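PDB 4BAX: glutamine synthetase from Streptomyces coelicolor, which belongs to the glutamine synthetase family, building a ten-chain assembly from subunits that pair a beta-grasp domain with a larger catalytic domain. Local coordinates for residues W10-T24 with V39-E51. Sequence-based numbering, arbitrary orientation.
Sequences WIDGTEPTAKLRSKT and VWGFDGSSTNQAE
W40 turns one face of its indole to K23, whose NZ stands 3.8 Å from the centroid of the six-membered ring, 15° off the normal: a cation-pi contact, with K23 CE adding a CH-pi contact over the same face. At G41 the same ammonium finds its hydrogen-bond acceptor: K23 NZ lies 2.8 Å from G41 O, in the carbonyl plane. The lysine chain runs extended as far as CE and turns only at its last torsion (chi4 141°), which sets NZ between ring and carbonyl. F42 then lays its ring on the indole of W10 in an offset stack, centroid of the five-membered ring to that of the phenyl 4.2 Å, planes 27° apart; R21 CB covers the opposite indole face. L59 and V81, from the neighbouring strands, touch both W10 and F42. T47 presses CG2 over one face of the R21 guanidinium, 3.9 Å from R21 NE, while its carbonyl accepts a weak, long bond from G13 N. That guanidinium grips D12 side-on, NE and NH2 converging on OD2, which T14 OG1 also reaches; D12 OD1 takes the backbone N of T14, an Asx turn, and of K19 from opposite faces of the carboxylate. Five donor atoms thus fix this buried acid and probably favour its charged form. R21 NH1 and NH2 also bond carbonyls of Y141 and G138 of a neighbouring subunit. Q49, poorly ordered in the model, lays its amide along D12 and G13: OE1 receives T47 OG1 at 2.7 Å and, weakly, W10 NE1, while NE2 bonds S91 OG. Strands 20-28 and 40-43 are the outermost two of the five-stranded sheet within this chain, so contacts between their side chains reach across the strands between them, on one sheet of the beta-grasp domain of glutamine synthetases.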
# COMPACT_ATOMS: atom_id res chain seq x y z
N TRP A 10 -24.12 -6.03 33.59
CA TRP A 10 -24.68 -5.00 34.45
C TRP A 10 -24.40 -3.62 33.88
O TRP A 10 -23.69 -3.50 32.88
CB TRP A 10 -24.20 -5.13 35.90
CG TRP A 10 -22.76 -4.73 36.16
CD1 TRP A 10 -22.33 -3.53 36.64
CD2 TRP A 10 -21.59 -5.54 35.98
NE1 TRP A 10 -20.95 -3.54 36.76
CE2 TRP A 10 -20.48 -4.76 36.37
CE3 TRP A 10 -21.37 -6.85 35.52
CZ2 TRP A 10 -19.16 -5.24 36.32
CZ3 TRP A 10 -20.05 -7.32 35.47
CH2 TRP A 10 -18.97 -6.52 35.87
N ILE A 11 -25.01 -2.59 34.48
CA ILE A 11 -24.82 -1.20 34.10
C ILE A 11 -24.00 -0.51 35.18
O ILE A 11 -24.28 -0.66 36.37
CB ILE A 11 -26.16 -0.51 33.89
CG1 ILE A 11 -26.82 -1.06 32.62
CG2 ILE A 11 -26.00 1.00 33.73
CD1 ILE A 11 -28.09 -1.79 32.90
N ASP A 12 -22.99 0.25 34.77
CA ASP A 12 -22.11 0.91 35.73
C ASP A 12 -22.60 2.28 36.23
O ASP A 12 -23.77 2.64 36.07
CB ASP A 12 -20.64 0.92 35.26
CG ASP A 12 -20.39 1.87 34.10
OD1 ASP A 12 -21.23 2.75 33.82
OD2 ASP A 12 -19.34 1.71 33.44
N GLY A 13 -21.71 3.01 36.88
CA GLY A 13 -22.03 4.32 37.41
C GLY A 13 -21.33 5.44 36.65
O GLY A 13 -21.15 6.53 37.21
N THR A 14 -20.94 5.17 35.41
CA THR A 14 -20.27 6.19 34.58
C THR A 14 -21.18 7.38 34.30
O THR A 14 -22.40 7.22 34.15
CB THR A 14 -19.72 5.61 33.25
OG1 THR A 14 -18.92 4.44 33.49
CG2 THR A 14 -18.86 6.65 32.53
N GLU A 15 -20.56 8.55 34.25
CA GLU A 15 -21.28 9.81 34.02
C GLU A 15 -20.69 10.51 32.78
O GLU A 15 -19.47 10.47 32.58
CB GLU A 15 -21.12 10.71 35.25
CG GLU A 15 -21.88 10.18 36.48
CD GLU A 15 -21.64 11.00 37.75
OE1 GLU A 15 -21.74 12.25 37.69
OE2 GLU A 15 -21.38 10.40 38.82
N PRO A 16 -21.55 11.19 31.98
CA PRO A 16 -23.01 11.36 32.13
C PRO A 16 -23.85 10.14 31.78
O PRO A 16 -25.00 10.04 32.24
CB PRO A 16 -23.34 12.49 31.13
CG PRO A 16 -22.09 12.74 30.33
CD PRO A 16 -21.08 11.70 30.68
N THR A 17 -23.32 9.27 30.92
CA THR A 17 -24.06 8.10 30.46
C THR A 17 -23.38 6.83 30.94
O THR A 17 -22.20 6.60 30.63
CB THR A 17 -24.19 8.08 28.95
OG1 THR A 17 -24.86 9.28 28.53
CG2 THR A 17 -25.01 6.89 28.51
N ALA A 18 -24.14 5.99 31.62
CA ALA A 18 -23.65 4.73 32.16
C ALA A 18 -23.42 3.70 31.08
O ALA A 18 -24.08 3.72 30.04
CB ALA A 18 -24.59 4.20 33.23
N LYS A 19 -22.51 2.77 31.37
CA LYS A 19 -22.07 1.77 30.41
C LYS A 19 -22.32 0.34 30.88
O LYS A 19 -22.39 0.05 32.09
CB LYS A 19 -20.58 1.94 30.13
CG LYS A 19 -20.15 3.38 29.82
CD LYS A 19 -18.63 3.52 29.82
CE LYS A 19 -17.93 2.43 28.97
NZ LYS A 19 -17.95 2.68 27.49
N LEU A 20 -22.49 -0.54 29.90
CA LEU A 20 -22.62 -1.96 30.14
C LEU A 20 -21.28 -2.59 30.54
O LEU A 20 -20.23 -2.19 30.05
CB LEU A 20 -23.21 -2.67 28.93
CG LEU A 20 -24.67 -2.37 28.67
CD1 LEU A 20 -24.91 -2.48 27.17
CD2 LEU A 20 -25.57 -3.33 29.46
N ARG A 21 -21.33 -3.52 31.48
CA ARG A 21 -20.17 -4.33 31.85
C ARG A 21 -20.57 -5.81 31.86
O ARG A 21 -21.75 -6.17 32.07
CB ARG A 21 -19.57 -3.91 33.19
CG ARG A 21 -19.34 -2.42 33.33
CD ARG A 21 -18.13 -1.95 32.56
NE ARG A 21 -17.91 -0.53 32.77
CZ ARG A 21 -16.72 0.05 32.67
NH1 ARG A 21 -15.64 -0.69 32.38
NH2 ARG A 21 -16.59 1.36 32.88
N SER A 22 -19.60 -6.67 31.59
CA SER A 22 -19.87 -8.08 31.60
C SER A 22 -18.65 -8.94 31.92
O SER A 22 -17.50 -8.54 31.66
CB SER A 22 -20.53 -8.52 30.29
OG SER A 22 -19.57 -8.98 29.37
N LYS A 23 -18.92 -10.05 32.60
CA LYS A 23 -17.98 -11.15 32.74
C LYS A 23 -18.67 -12.53 32.77
O LYS A 23 -19.88 -12.64 33.01
CB LYS A 23 -17.05 -10.97 33.94
CG LYS A 23 -17.70 -10.50 35.18
CD LYS A 23 -16.68 -10.43 36.29
CE LYS A 23 -17.33 -9.89 37.55
NZ LYS A 23 -16.83 -10.58 38.77
N THR A 24 -17.85 -13.55 32.56
CA THR A 24 -18.30 -14.93 32.44
C THR A 24 -18.11 -15.73 33.70
O THR A 24 -17.01 -15.73 34.30
CB THR A 24 -17.55 -15.67 31.31
OG1 THR A 24 -17.53 -14.88 30.11
CG2 THR A 24 -18.14 -17.06 31.06
N VAL A 39 -25.77 -14.98 43.24
CA VAL A 39 -25.41 -13.57 43.22
C VAL A 39 -23.91 -13.52 43.16
O VAL A 39 -23.24 -14.49 43.52
CB VAL A 39 -25.95 -12.77 44.43
CG1 VAL A 39 -27.39 -13.17 44.76
CG2 VAL A 39 -25.04 -12.93 45.65
N TRP A 40 -23.39 -12.42 42.64
CA TRP A 40 -21.96 -12.31 42.42
C TRP A 40 -21.46 -10.91 42.79
O TRP A 40 -22.22 -10.07 43.24
CB TRP A 40 -21.65 -12.61 40.95
CG TRP A 40 -20.28 -13.13 40.69
CD1 TRP A 40 -19.32 -13.44 41.63
CD2 TRP A 40 -19.70 -13.42 39.42
NE1 TRP A 40 -18.18 -13.90 41.00
CE2 TRP A 40 -18.39 -13.90 39.64
CE3 TRP A 40 -20.17 -13.32 38.10
CZ2 TRP A 40 -17.54 -14.27 38.60
CZ3 TRP A 40 -19.32 -13.69 37.07
CH2 TRP A 40 -18.02 -14.16 37.33
N GLY A 41 -20.19 -10.66 42.58
CA GLY A 41 -19.64 -9.38 42.96
C GLY A 41 -18.57 -8.96 41.98
O GLY A 41 -18.16 -9.74 41.11
N PHE A 42 -18.13 -7.72 42.11
CA PHE A 42 -17.03 -7.22 41.31
C PHE A 42 -16.39 -6.05 42.02
O PHE A 42 -16.88 -5.57 43.05
CB PHE A 42 -17.49 -6.84 39.90
CG PHE A 42 -18.43 -5.70 39.87
CD1 PHE A 42 -19.80 -5.91 40.00
CD2 PHE A 42 -17.96 -4.40 39.73
CE1 PHE A 42 -20.68 -4.84 39.98
CE2 PHE A 42 -18.84 -3.33 39.70
CZ PHE A 42 -20.21 -3.55 39.83
N ASP A 43 -15.27 -5.60 41.46
CA ASP A 43 -14.56 -4.44 41.97
C ASP A 43 -15.03 -3.12 41.36
O ASP A 43 -14.79 -2.84 40.18
CB ASP A 43 -13.07 -4.66 41.80
CG ASP A 43 -12.59 -5.91 42.53
OD1 ASP A 43 -13.29 -6.38 43.46
OD2 ASP A 43 -11.53 -6.46 42.15
N GLY A 44 -15.65 -2.29 42.20
CA GLY A 44 -16.26 -1.05 41.76
C GLY A 44 -15.38 0.08 41.25
O GLY A 44 -15.83 0.88 40.44
N SER A 45 -14.14 0.14 41.73
CA SER A 45 -13.24 1.26 41.42
C SER A 45 -13.04 1.37 39.91
O SER A 45 -12.98 2.46 39.35
CB SER A 45 -11.87 1.04 42.09
OG SER A 45 -11.85 -0.14 42.88
N SER A 46 -13.02 0.21 39.27
CA SER A 46 -12.78 0.08 37.85
C SER A 46 -13.98 0.49 36.98
O SER A 46 -13.84 0.70 35.77
CB SER A 46 -12.36 -1.36 37.56
OG SER A 46 -11.22 -1.74 38.31
N THR A 47 -15.15 0.61 37.60
CA THR A 47 -16.39 0.84 36.85
C THR A 47 -17.14 2.15 37.15
O THR A 47 -18.31 2.29 36.78
CB THR A 47 -17.38 -0.35 36.98
OG1 THR A 47 -17.65 -0.62 38.36
CG2 THR A 47 -16.79 -1.60 36.34
N ASN A 48 -16.49 3.10 37.84
CA ASN A 48 -17.11 4.40 38.17
C ASN A 48 -18.26 4.23 39.17
O ASN A 48 -19.13 5.09 39.31
CB ASN A 48 -17.57 5.12 36.89
CG ASN A 48 -16.41 5.51 35.98
OD1 ASN A 48 -15.33 5.87 36.46
ND2 ASN A 48 -16.59 5.36 34.67
N GLN A 49 -18.23 3.09 39.84
CA GLN A 49 -19.14 2.72 40.91
C GLN A 49 -18.35 2.72 42.20
O GLN A 49 -18.73 2.12 43.21
CB GLN A 49 -19.76 1.37 40.59
CG GLN A 49 -20.76 1.48 39.47
CD GLN A 49 -21.17 0.15 38.93
OE1 GLN A 49 -20.33 -0.73 38.75
NE2 GLN A 49 -22.46 -0.02 38.68
N ALA A 50 -17.21 3.38 42.11
CA ALA A 50 -16.42 3.79 43.24
C ALA A 50 -15.51 4.91 42.73
O ALA A 50 -15.78 6.09 42.97
CB ALA A 50 -15.58 2.63 43.76
N GLU A 51 -14.49 4.53 41.96
CA GLU A 51 -13.31 5.37 41.67
C GLU A 51 -12.73 5.84 43.01
O GLU A 51 -12.22 6.96 43.15
CB GLU A 51 -13.64 6.54 40.70
CG GLU A 51 -14.05 6.17 39.25
CD GLU A 51 -13.00 5.38 38.47
OE1 GLU A 51 -11.80 5.51 38.75
OE2 GLU A 51 -13.38 4.61 37.56